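Local coordinates for PHB depolymerase (PDB 2D81), which hydrolyses ester bonds of poly(3-hydroxybutyrate), working as a fungal biopolyester depolymerase of the circularly permuted alpha/beta hydrolase fold, at residues G22-Q27 / V225-C230; G45-C50 / G63-T68; D49-Q54 / W285-W290; H270-W273 / V277-N280. All blocks are in the same frame, centred on the assembly; numbering follows the deposited sequence.

Interaction 1 (G22-Q27 / V225-C230); sequences GYMAAQ and VALHGC. With RB3 ((1R)-3-{[(1R)-3-methoxy-1-methyl-3-oxopropyl]oxy}-1-methyl-3-oxopropyl (3R)-3-hydroxybutanoate), chain C.
Met24 CG and Leu227 CD1 stand only 3.5 Å apart, closer than carbons usually pack, and the Leu227 CD1 methyl makes all the close approaches. The Met24 chain leaves the helix with CG anti to the backbone N (chi1 180°), which brings its root against the leucine; it then bends at both chi2 and chi3, turning the thioether away, so the methionine touches through CB and CG and not through its sulfur. Leu227 points from the end of its strand at the helix, and the same CD1 meets the helix backbone, 3.8 Å from Ala25 N, with Ala25 CB more loosely placed at 4.5 Å. Past the strand the chain changes task. His228 ND1 donates a nearly straight bond (169°) of 2.7 Å to Gly229 O, which lies in the imidazole plane, while NE2 is bonded to Ala263 N; the two bonds fix the ring's rotation. Cys230, disulfide-linked to Cys284, then borders the trimer of hydroxybutyrate, its SG 3.2 Å from the ester carbonyl oxygen O1B and equally near O1A of the adjoining unit. Helix 20-31 directly follows strand 13-18 through a turn consistent with the nucleophile elbow of this fold. It lies over the parallel part of the central sheet, where Leu227 also touches Val15 of strand 13-18, strand 256-260 flanks strand 221-227 on its other edge, and helix 301-314 packs against Met24.

Interaction 2 (G45-C50 / G63-T68); sequences GGPYDC and GYPSIT
Pro47 and Ile67 meet at about a right angle, the ring edge of the proline carrying CB and CG set against a single methyl of the isoleucine. Ile67 CG2 lies 3.7 Å from Pro47 CG and 3.8 Å from Pro47 CB. It is placed there by a chi1 of 59°, which puts CG1 between the backbone N and the carbonyl carbon and leaves CG2 anti to that carbon. Beside this pair, Cys50 turns its sulfur onto the second proline: SG is anti to the backbone N and touches Pro65 CB at 3.5 Å, with Pro65 CG slightly farther off at 3.9 Å. The two proline rings come near each other only at their outer corners, CG to CG 4.4 Å. Residues 47-50 form a type II beta turn, closed by Cys50 N bonding to Pro47 O at 3.1 Å and with Asp49 in the positive-phi position. On the facing side Ile67 is the N-cap residue of helix 68-77. Both segments belong to the long connection between strand 39-43 and that helix, which the Cys50-Cys59 disulfide pins upon itself. Helix 106-116 borders the apolar patch, its Gln111 touching both Pro47 and Ile67 and giving its side-chain NE2 to Pro65 O.

Interaction 3 (D49-Q54 / W285-W290); sequences DCARNQ and WDWVGW. With RB3 ((1R)-3-{[(1R)-3-methoxy-1-methyl-3-oxopropyl]oxy}-1-methyl-3-oxopropyl (3R)-3-hydroxybutanoate), chain C.
Asp286 OD1 receives three backbone N-H groups, those of Val288, Gly289 and Trp290, and so shapes the turn that holds Trp287 and Val288 against Ala51. Gly289 N is the closest donor at 2.8 Å; Val288 N comes nearly head-on to the C-O bond, while the other two arrive on the syn side, 18° and 30° out of the carboxylate plane. The bond from Val288 N makes an Asx turn, that from Gly289 N an Asx motif, and Gly289 takes the positive-phi position. Across the contact, Ala51 CB lies obliquely to the Trp287 ring, 3.9 Å from CZ3, and 4.2 Å from Val288 CG1. Two waters join the backbones: one accepts from Ala51 N and donates to Trp287 O (2.7 Å), the other donates to both Ala51 O and Val288 O. Val288 is wedged between two indoles, CG1 over the centre of Trp287 and CG2 over that of Trp290. Trp287, with chi1 at 62° and CG flanked by backbone N and carbonyl carbon, turns CZ3 to Ala51 and its NE1 edge to the bound trimer, donating to ester carbonyl oxygen O1B at 3.0 Å; Trp290 CH2 touches methyl C4B at 3.8 Å. With a leucine at Trp287 the indole N-H is gone, which would probably leave O1B without this donor and Val288 CG1 without the ring face it lies on. Segment 49-54 lies in the connection from strand 39-43 to helix 68-77, and segment 285-290 in that from strand 277-280 to helix 301-314; Tyr23 of helix 20-31 reaches both Cys50 and Trp287.

Interaction 4 (H270-W273 / V277-N280); sequences HAIW and VLSN. With RB3 ((1R)-3-{[(1R)-3-methoxy-1-methyl-3-oxopropyl]oxy}-1-methyl-3-oxopropyl (3R)-3-hydroxybutanoate), chain C.
His270 and Leu278 form the hydrogen-bonded pair of a small antiparallel beta hairpin, strands 269-271 and 277-280, set apart from the central sheet. The backbone here is tight: Leu278 N donates to His270 O at 2.8 Å, and His270 N returns a bond of 2.9 Å to Leu278 O, although this donor stands well above the carbonyl plane. His270 O is approached a second time by Val277 CA, a CA-H...O contact of 3.1 Å. Next along, Ala271 and Val277 make the non-hydrogen-bonded pair, their CA atoms 4.2 Å apart. The backbones are close here too, but the side chains face solvent and do not meet: Val277 CB rests on His270 O, and Ala271 itself is little covered by the other strand. On the face with His270 and Leu278 the packing is fuller. Ile272 straddles Leu278 CB with CG2 and CD1, both at 4.0 Å; with chi1 at 53° both branches face the leucine, CG2 directly and CG1 through CD1. The His270 ring points one edge at Leu278 O; its NE2 is hydrogen-bonded to Asp266, and Tyr291 meets the ring edge-to-face. The second strand also lines one end of the pocket that holds the bound trimer, whose last unit lies along it. Leu278 CD2 stands 3.8 Å from ester oxygen O3B, and Ser279 OG is 3.6 Å from the terminal methyl C4C.

Interactions 1, 3 and 4 all touch the bound trimer: Cys230 and Trp287 at the carbonyl oxygen of its middle unit, segment 277-280 at its far unit. Interaction 2 stands behind this wall, the side chain of Cys50 about 10 Å from the ligand. Tyr23 of interaction 1 connects the layers, its CE1 3.2 Å from Gly46 CA of interaction 2 and its ring stacked on Trp287 of interaction 3. Interactions 2 and 3 share Asp49 and Cys50 and are joined again by Gln54 NE2 to Ser66 O, 2.9 Å. The hairpin of interaction 4 is held to interaction 3 by Trp273 N and Val288 O, 3.0 Å apart; the centres of these two interactions lie about 10 Å apart.

Interaction 1 (G22-Q27 / V225-C230)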
# COMPACT_ATOMS: atom_id res chain seq x y z
N GLY A 22 3.23 -2.77 -1.77
CA GLY A 22 2.53 -2.57 -3.03
C GLY A 22 1.70 -3.79 -3.39
O GLY A 22 0.56 -3.66 -3.83
N TYR A 23 2.27 -4.97 -3.21
CA TYR A 23 1.51 -6.21 -3.36
C TYR A 23 0.28 -6.15 -2.46
O TYR A 23 -0.83 -6.41 -2.92
CB TYR A 23 2.38 -7.42 -2.99
CG TYR A 23 3.13 -8.02 -4.16
CD1 TYR A 23 2.46 -8.78 -5.12
CD2 TYR A 23 4.51 -7.84 -4.31
CE1 TYR A 23 3.14 -9.35 -6.20
CE2 TYR A 23 5.20 -8.41 -5.39
CZ TYR A 23 4.50 -9.16 -6.33
OH TYR A 23 5.17 -9.73 -7.39
N MET A 24 0.47 -5.81 -1.19
CA MET A 24 -0.64 -5.73 -0.24
C MET A 24 -1.67 -4.67 -0.64
O MET A 24 -2.87 -4.88 -0.51
CB MET A 24 -0.11 -5.44 1.17
CG MET A 24 -1.17 -5.33 2.27
SD MET A 24 -2.27 -6.76 2.41
CE MET A 24 -1.23 -7.93 3.30
N ALA A 25 -1.20 -3.52 -1.13
CA ALA A 25 -2.12 -2.48 -1.58
C ALA A 25 -3.05 -3.01 -2.66
O ALA A 25 -4.26 -2.78 -2.63
CB ALA A 25 -1.35 -1.27 -2.10
N ALA A 26 -2.49 -3.74 -3.62
CA ALA A 26 -3.30 -4.35 -4.67
C ALA A 26 -4.22 -5.43 -4.10
O ALA A 26 -5.35 -5.58 -4.55
CB ALA A 26 -2.40 -4.94 -5.75
N GLN A 27 -3.74 -6.18 -3.11
CA GLN A 27 -4.59 -7.18 -2.48
C GLN A 27 -5.80 -6.53 -1.82
O GLN A 27 -6.92 -7.01 -1.96
CB GLN A 27 -3.79 -8.00 -1.45
CG GLN A 27 -2.81 -8.96 -2.12
CD GLN A 27 -1.98 -9.78 -1.15
OE1 GLN A 27 -1.22 -10.66 -1.57
NE2 GLN A 27 -2.10 -9.49 0.14
N VAL A 225 -4.46 5.04 2.93
CA VAL A 225 -3.64 4.10 3.68
C VAL A 225 -2.34 3.88 2.91
O VAL A 225 -2.36 3.49 1.75
CB VAL A 225 -4.37 2.75 3.84
CG1 VAL A 225 -3.53 1.79 4.68
CG2 VAL A 225 -5.73 2.97 4.50
N ALA A 226 -1.22 4.15 3.57
CA ALA A 226 0.09 3.99 2.93
C ALA A 226 0.88 2.87 3.60
O ALA A 226 1.11 2.89 4.81
CB ALA A 226 0.87 5.30 3.01
N LEU A 227 1.30 1.89 2.80
CA LEU A 227 1.93 0.68 3.33
C LEU A 227 3.43 0.60 3.03
O LEU A 227 3.84 0.55 1.87
CB LEU A 227 1.24 -0.56 2.76
CG LEU A 227 -0.26 -0.69 3.07
CD1 LEU A 227 -0.83 -1.86 2.28
CD2 LEU A 227 -0.47 -0.90 4.57
N HIS A 228 4.24 0.58 4.09
CA HIS A 228 5.68 0.41 3.95
C HIS A 228 6.02 -0.96 3.36
O HIS A 228 5.18 -1.86 3.34
CB HIS A 228 6.35 0.56 5.33
CG HIS A 228 6.03 -0.54 6.29
ND1 HIS A 228 6.62 -1.79 6.20
CD2 HIS A 228 5.19 -0.60 7.35
CE1 HIS A 228 6.15 -2.56 7.17
NE2 HIS A 228 5.28 -1.86 7.87
N GLY A 229 7.25 -1.11 2.87
CA GLY A 229 7.68 -2.38 2.32
C GLY A 229 8.48 -3.18 3.34
O GLY A 229 8.52 -2.82 4.52
N CYS A 230 9.12 -4.26 2.90
CA CYS A 230 9.97 -5.03 3.82
C CYS A 230 11.10 -4.13 4.30
O CYS A 230 11.56 -3.25 3.57
CB CYS A 230 10.58 -6.23 3.12
SG CYS A 230 9.53 -7.41 2.20
O1M RB3 C . 13.08 -7.32 -1.69
C1A RB3 C . 11.98 -6.99 -1.18
O1A RB3 C . 11.79 -6.72 0.02
C2A RB3 C . 10.77 -6.92 -2.12
C3A RB3 C . 9.64 -7.84 -1.63
C4A RB3 C . 8.48 -7.74 -2.62
O3A RB3 C . 10.12 -9.19 -1.59
C1B RB3 C . 9.62 -9.89 -0.53
O1B RB3 C . 8.57 -9.54 0.01
C2B RB3 C . 10.40 -11.10 -0.02
C3B RB3 C . 9.58 -12.01 0.90
C4B RB3 C . 8.40 -12.63 0.16
O3B RB3 C . 10.43 -13.07 1.37
C1C RB3 C . 11.14 -12.72 2.47
O1C RB3 C . 11.55 -11.57 2.61
C2C RB3 C . 11.44 -13.78 3.54
C3C RB3 C . 12.94 -13.97 3.72
C4C RB3 C . 13.23 -15.05 4.76
O3C RB3 C . 13.53 -14.32 2.46

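Interaction 2 (G45-C50 / G63-T68)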
# COMPACT_ATOMS: atom_id res chain seq x y z
N GLY A 45 5.35 -3.27 -6.94
CA GLY A 45 4.76 -4.50 -6.45
C GLY A 45 4.47 -5.44 -7.62
O GLY A 45 5.20 -5.44 -8.60
N GLY A 46 3.40 -6.23 -7.52
CA GLY A 46 3.11 -7.19 -8.56
C GLY A 46 1.68 -7.68 -8.58
O GLY A 46 0.85 -7.22 -7.80
N PRO A 47 1.36 -8.64 -9.47
CA PRO A 47 0.03 -9.22 -9.63
C PRO A 47 -0.68 -9.65 -8.35
O PRO A 47 -0.08 -10.25 -7.45
CB PRO A 47 0.28 -10.40 -10.57
CG PRO A 47 1.40 -9.90 -11.42
CD PRO A 47 2.32 -9.29 -10.38
N TYR A 48 -1.97 -9.34 -8.28
CA TYR A 48 -2.85 -9.92 -7.27
C TYR A 48 -2.79 -11.45 -7.34
O TYR A 48 -3.02 -12.03 -8.39
CB TYR A 48 -4.28 -9.45 -7.51
CG TYR A 48 -5.28 -10.12 -6.60
CD1 TYR A 48 -5.45 -9.70 -5.28
CD2 TYR A 48 -6.01 -11.22 -7.04
CE1 TYR A 48 -6.32 -10.36 -4.42
CE2 TYR A 48 -6.88 -11.89 -6.19
CZ TYR A 48 -7.02 -11.46 -4.89
OH TYR A 48 -7.86 -12.15 -4.04
N ASP A 49 -2.49 -12.08 -6.20
CA ASP A 49 -2.46 -13.54 -6.08
C ASP A 49 -1.26 -14.14 -6.80
O ASP A 49 -1.24 -15.33 -7.11
CB ASP A 49 -3.76 -14.16 -6.63
CG ASP A 49 -4.09 -15.52 -6.00
OD1 ASP A 49 -4.34 -16.48 -6.75
OD2 ASP A 49 -4.12 -15.61 -4.76
N CYS A 50 -0.25 -13.31 -7.06
CA CYS A 50 0.91 -13.74 -7.85
C CYS A 50 1.53 -15.03 -7.30
O CYS A 50 1.87 -15.94 -8.05
CB CYS A 50 1.98 -12.64 -7.89
SG CYS A 50 3.22 -12.93 -9.20
N GLY A 63 11.43 -10.98 -13.33
CA GLY A 63 10.95 -12.05 -14.18
C GLY A 63 9.57 -11.78 -14.74
O GLY A 63 9.02 -10.68 -14.59
N TYR A 64 9.01 -12.78 -15.41
CA TYR A 64 7.67 -12.68 -15.99
C TYR A 64 6.71 -13.66 -15.31
O TYR A 64 6.44 -14.73 -15.84
CB TYR A 64 7.71 -13.01 -17.49
CG TYR A 64 8.35 -11.96 -18.37
CD1 TYR A 64 9.74 -11.81 -18.41
CD2 TYR A 64 7.58 -11.14 -19.18
CE1 TYR A 64 10.34 -10.86 -19.25
CE2 TYR A 64 8.16 -10.19 -20.02
CZ TYR A 64 9.54 -10.06 -20.05
OH TYR A 64 10.12 -9.13 -20.88
N PRO A 65 6.19 -13.30 -14.12
CA PRO A 65 5.27 -14.22 -13.46
C PRO A 65 4.03 -14.47 -14.31
O PRO A 65 3.58 -13.58 -15.03
CB PRO A 65 4.95 -13.51 -12.15
CG PRO A 65 5.06 -12.06 -12.52
CD PRO A 65 6.32 -12.04 -13.36
N SER A 66 3.48 -15.67 -14.22
CA SER A 66 2.23 -15.97 -14.92
C SER A 66 1.07 -15.30 -14.20
O SER A 66 1.05 -15.23 -12.97
CB SER A 66 2.00 -17.49 -14.97
OG SER A 66 0.79 -17.79 -15.65
N ILE A 67 0.10 -14.82 -14.97
CA ILE A 67 -1.11 -14.28 -14.37
C ILE A 67 -2.35 -15.01 -14.88
O ILE A 67 -3.48 -14.55 -14.68
CB ILE A 67 -1.27 -12.77 -14.65
CG1 ILE A 67 -1.31 -12.53 -16.16
CG2 ILE A 67 -0.14 -12.00 -14.00
CD1 ILE A 67 -1.75 -11.12 -16.54
N THR A 68 -2.15 -16.15 -15.53
CA THR A 68 -3.29 -16.92 -16.04
C THR A 68 -4.20 -17.34 -14.89
O THR A 68 -5.39 -17.02 -14.89
CB THR A 68 -2.82 -18.18 -16.79
OG1 THR A 68 -1.91 -17.80 -17.83
CG2 THR A 68 -4.01 -18.89 -17.42

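Interaction 3 (D49-Q54 / W285-W290)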
# COMPACT_ATOMS: atom_id res chain seq x y z
N ASP A 49 -2.49 -12.08 -6.20
CA ASP A 49 -2.46 -13.54 -6.08
C ASP A 49 -1.26 -14.14 -6.80
O ASP A 49 -1.24 -15.33 -7.11
CB ASP A 49 -3.76 -14.16 -6.63
CG ASP A 49 -4.09 -15.52 -6.00
OD1 ASP A 49 -4.34 -16.48 -6.75
OD2 ASP A 49 -4.12 -15.61 -4.76
N CYS A 50 -0.25 -13.31 -7.06
CA CYS A 50 0.91 -13.74 -7.85
C CYS A 50 1.53 -15.03 -7.30
O CYS A 50 1.87 -15.94 -8.05
CB CYS A 50 1.98 -12.64 -7.89
SG CYS A 50 3.22 -12.93 -9.20
N ALA A 51 1.69 -15.09 -5.98
CA ALA A 51 2.52 -16.13 -5.38
C ALA A 51 1.75 -17.36 -4.91
O ALA A 51 2.30 -18.20 -4.20
CB ALA A 51 3.32 -15.55 -4.21
N ARG A 52 0.48 -17.47 -5.29
CA ARG A 52 -0.32 -18.59 -4.79
C ARG A 52 0.02 -19.89 -5.49
O ARG A 52 0.10 -20.94 -4.85
CB ARG A 52 -1.82 -18.31 -4.93
CG ARG A 52 -2.70 -19.40 -4.31
CD ARG A 52 -4.18 -19.12 -4.48
NE ARG A 52 -4.66 -18.05 -3.61
CZ ARG A 52 -5.14 -18.24 -2.38
NH1 ARG A 52 -5.55 -17.20 -1.67
NH2 ARG A 52 -5.20 -19.46 -1.86
N ASN A 53 0.23 -19.84 -6.81
CA ASN A 53 0.44 -21.06 -7.59
C ASN A 53 1.74 -21.09 -8.38
O ASN A 53 1.95 -21.97 -9.21
CB ASN A 53 -0.74 -21.29 -8.53
CG ASN A 53 -2.05 -21.50 -7.79
OD1 ASN A 53 -2.89 -20.61 -7.71
ND2 ASN A 53 -2.22 -22.70 -7.23
N GLN A 54 2.62 -20.13 -8.11
CA GLN A 54 3.99 -20.18 -8.58
C GLN A 54 4.87 -19.62 -7.47
O GLN A 54 4.40 -18.83 -6.65
CB GLN A 54 4.15 -19.35 -9.86
CG GLN A 54 4.02 -17.85 -9.66
CD GLN A 54 3.67 -17.12 -10.95
OE1 GLN A 54 4.24 -17.39 -12.01
NE2 GLN A 54 2.73 -16.18 -10.85
N TRP A 285 4.70 -7.22 4.43
CA TRP A 285 3.27 -7.53 4.40
C TRP A 285 3.05 -8.86 3.69
O TRP A 285 3.83 -9.24 2.82
CB TRP A 285 2.49 -6.42 3.69
CG TRP A 285 2.58 -5.12 4.42
CD1 TRP A 285 3.38 -4.06 4.12
CD2 TRP A 285 1.89 -4.78 5.62
NE1 TRP A 285 3.23 -3.08 5.07
CE2 TRP A 285 2.32 -3.50 6.00
CE3 TRP A 285 0.95 -5.45 6.42
CZ2 TRP A 285 1.85 -2.85 7.15
CZ3 TRP A 285 0.47 -4.81 7.57
CH2 TRP A 285 0.92 -3.53 7.92
N ASP A 286 1.99 -9.55 4.06
CA ASP A 286 1.79 -10.93 3.63
C ASP A 286 1.18 -11.04 2.23
O ASP A 286 -0.03 -10.90 2.06
CB ASP A 286 0.92 -11.67 4.64
CG ASP A 286 0.84 -13.16 4.37
OD1 ASP A 286 1.56 -13.64 3.46
OD2 ASP A 286 0.08 -13.85 5.07
N TRP A 287 2.03 -11.29 1.24
CA TRP A 287 1.57 -11.59 -0.12
C TRP A 287 1.98 -13.00 -0.57
O TRP A 287 1.92 -13.32 -1.76
CB TRP A 287 2.12 -10.55 -1.11
CG TRP A 287 3.62 -10.52 -1.22
CD1 TRP A 287 4.50 -10.00 -0.31
CD2 TRP A 287 4.41 -11.05 -2.29
NE1 TRP A 287 5.79 -10.16 -0.76
CE2 TRP A 287 5.77 -10.80 -1.97
CE3 TRP A 287 4.11 -11.70 -3.50
CZ2 TRP A 287 6.82 -11.19 -2.81
CZ3 TRP A 287 5.16 -12.08 -4.33
CH2 TRP A 287 6.49 -11.83 -3.98
N VAL A 288 2.36 -13.84 0.39
CA VAL A 288 2.84 -15.18 0.05
C VAL A 288 2.16 -16.29 0.85
O VAL A 288 2.32 -17.47 0.54
CB VAL A 288 4.37 -15.31 0.26
CG1 VAL A 288 5.09 -14.32 -0.64
CG2 VAL A 288 4.72 -15.06 1.72
N GLY A 289 1.40 -15.90 1.87
CA GLY A 289 0.65 -16.86 2.65
C GLY A 289 1.26 -17.24 3.99
O GLY A 289 0.95 -18.30 4.54
N TRP A 290 2.12 -16.38 4.53
CA TRP A 290 2.69 -16.61 5.86
C TRP A 290 1.61 -16.88 6.90
O TRP A 290 1.71 -17.81 7.70
CB TRP A 290 3.51 -15.40 6.33
CG TRP A 290 4.87 -15.27 5.72
CD1 TRP A 290 5.88 -16.19 5.77
CD2 TRP A 290 5.39 -14.13 5.04
NE1 TRP A 290 7.00 -15.69 5.15
CE2 TRP A 290 6.73 -14.42 4.70
CE3 TRP A 290 4.85 -12.89 4.68
CZ2 TRP A 290 7.54 -13.52 4.01
CZ3 TRP A 290 5.66 -11.98 4.00
CH2 TRP A 290 6.99 -12.30 3.68
O1M RB3 C . 13.08 -7.32 -1.69
C1A RB3 C . 11.98 -6.99 -1.18
O1A RB3 C . 11.79 -6.72 0.02
C2A RB3 C . 10.77 -6.92 -2.12
C3A RB3 C . 9.64 -7.84 -1.63
C4A RB3 C . 8.48 -7.74 -2.62
O3A RB3 C . 10.12 -9.19 -1.59
C1B RB3 C . 9.62 -9.89 -0.53
O1B RB3 C . 8.57 -9.54 0.01
C2B RB3 C . 10.40 -11.10 -0.02
C3B RB3 C . 9.58 -12.01 0.90
C4B RB3 C . 8.40 -12.63 0.16
O3B RB3 C . 10.43 -13.07 1.37
C1C RB3 C . 11.14 -12.72 2.47
O1C RB3 C . 11.55 -11.57 2.61
C2C RB3 C . 11.44 -13.78 3.54
C3C RB3 C . 12.94 -13.97 3.72
C4C RB3 C . 13.23 -15.05 4.76
O3C RB3 C . 13.53 -14.32 2.46
O HOH W 1 0.86 -12.94 -4.24
O HOH W 2 3.66 -18.40 -1.87

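Interaction 4 (H270-W273 / V277-N280)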
# COMPACT_ATOMS: atom_id res chain seq x y z
N HIS A 270 6.89 -20.40 8.61
CA HIS A 270 5.49 -20.63 8.26
C HIS A 270 5.40 -21.41 6.96
O HIS A 270 6.16 -21.17 6.03
CB HIS A 270 4.76 -19.30 8.07
CG HIS A 270 4.70 -18.45 9.31
ND1 HIS A 270 3.80 -18.69 10.33
CD2 HIS A 270 5.42 -17.37 9.68
CE1 HIS A 270 3.98 -17.79 11.28
NE2 HIS A 270 4.96 -16.98 10.92
N ALA A 271 4.43 -22.32 6.88
CA ALA A 271 4.06 -22.89 5.59
C ALA A 271 3.44 -21.77 4.75
O ALA A 271 2.62 -21.00 5.25
CB ALA A 271 3.05 -24.02 5.78
N ILE A 272 3.85 -21.67 3.49
CA ILE A 272 3.28 -20.65 2.62
C ILE A 272 2.49 -21.30 1.49
O ILE A 272 2.37 -22.53 1.45
CB ILE A 272 4.37 -19.72 2.04
CG1 ILE A 272 5.48 -20.54 1.37
CG2 ILE A 272 4.95 -18.85 3.14
CD1 ILE A 272 6.50 -19.68 0.64
N TRP A 273 1.95 -20.49 0.58
CA TRP A 273 1.06 -21.02 -0.45
C TRP A 273 1.67 -22.17 -1.25
O TRP A 273 1.00 -23.17 -1.49
CB TRP A 273 0.63 -19.92 -1.42
CG TRP A 273 -0.52 -19.09 -0.92
CD1 TRP A 273 -1.60 -19.53 -0.22
CD2 TRP A 273 -0.73 -17.69 -1.15
NE1 TRP A 273 -2.48 -18.49 0.00
CE2 TRP A 273 -1.97 -17.35 -0.56
CE3 TRP A 273 0.00 -16.69 -1.81
CZ2 TRP A 273 -2.49 -16.05 -0.61
CZ3 TRP A 273 -0.51 -15.40 -1.85
CH2 TRP A 273 -1.75 -15.09 -1.25
N VAL A 277 8.14 -23.72 3.05
CA VAL A 277 8.07 -22.87 4.24
C VAL A 277 8.91 -21.62 4.05
O VAL A 277 9.77 -21.56 3.16
CB VAL A 277 8.59 -23.61 5.48
CG1 VAL A 277 7.81 -24.90 5.68
CG2 VAL A 277 10.08 -23.89 5.35
N LEU A 278 8.66 -20.62 4.89
CA LEU A 278 9.38 -19.36 4.80
C LEU A 278 9.16 -18.55 6.08
O LEU A 278 8.06 -18.56 6.65
CB LEU A 278 8.89 -18.56 3.59
CG LEU A 278 9.79 -17.43 3.09
CD1 LEU A 278 11.04 -18.02 2.46
CD2 LEU A 278 9.04 -16.58 2.08
N SER A 279 10.19 -17.86 6.53
CA SER A 279 10.05 -16.94 7.65
C SER A 279 9.85 -15.52 7.12
O SER A 279 9.88 -15.30 5.91
CB SER A 279 11.29 -17.00 8.55
OG SER A 279 12.48 -16.76 7.82
N ASN A 280 9.63 -14.57 8.02
CA ASN A 280 9.39 -13.18 7.63
C ASN A 280 10.26 -12.24 8.46
O ASN A 280 9.77 -11.30 9.09
CB ASN A 280 7.90 -12.86 7.83
CG ASN A 280 7.54 -11.45 7.43
OD1 ASN A 280 8.23 -10.81 6.63
ND2 ASN A 280 6.45 -10.95 7.99
O1M RB3 C . 13.08 -7.32 -1.69
C1A RB3 C . 11.98 -6.99 -1.18
O1A RB3 C . 11.79 -6.72 0.02
C2A RB3 C . 10.77 -6.92 -2.12
C3A RB3 C . 9.64 -7.84 -1.63
C4A RB3 C . 8.48 -7.74 -2.62
O3A RB3 C . 10.12 -9.19 -1.59
C1B RB3 C . 9.62 -9.89 -0.53
O1B RB3 C . 8.57 -9.54 0.01
C2B RB3 C . 10.40 -11.10 -0.02
C3B RB3 C . 9.58 -12.01 0.90
C4B RB3 C . 8.40 -12.63 0.16
O3B RB3 C . 10.43 -13.07 1.37
C1C RB3 C . 11.14 -12.72 2.47
O1C RB3 C . 11.55 -11.57 2.61
C2C RB3 C . 11.44 -13.78 3.54
C3C RB3 C . 12.94 -13.97 3.72
C4C RB3 C . 13.23 -15.05 4.76
O3C RB3 C . 13.53 -14.32 2.46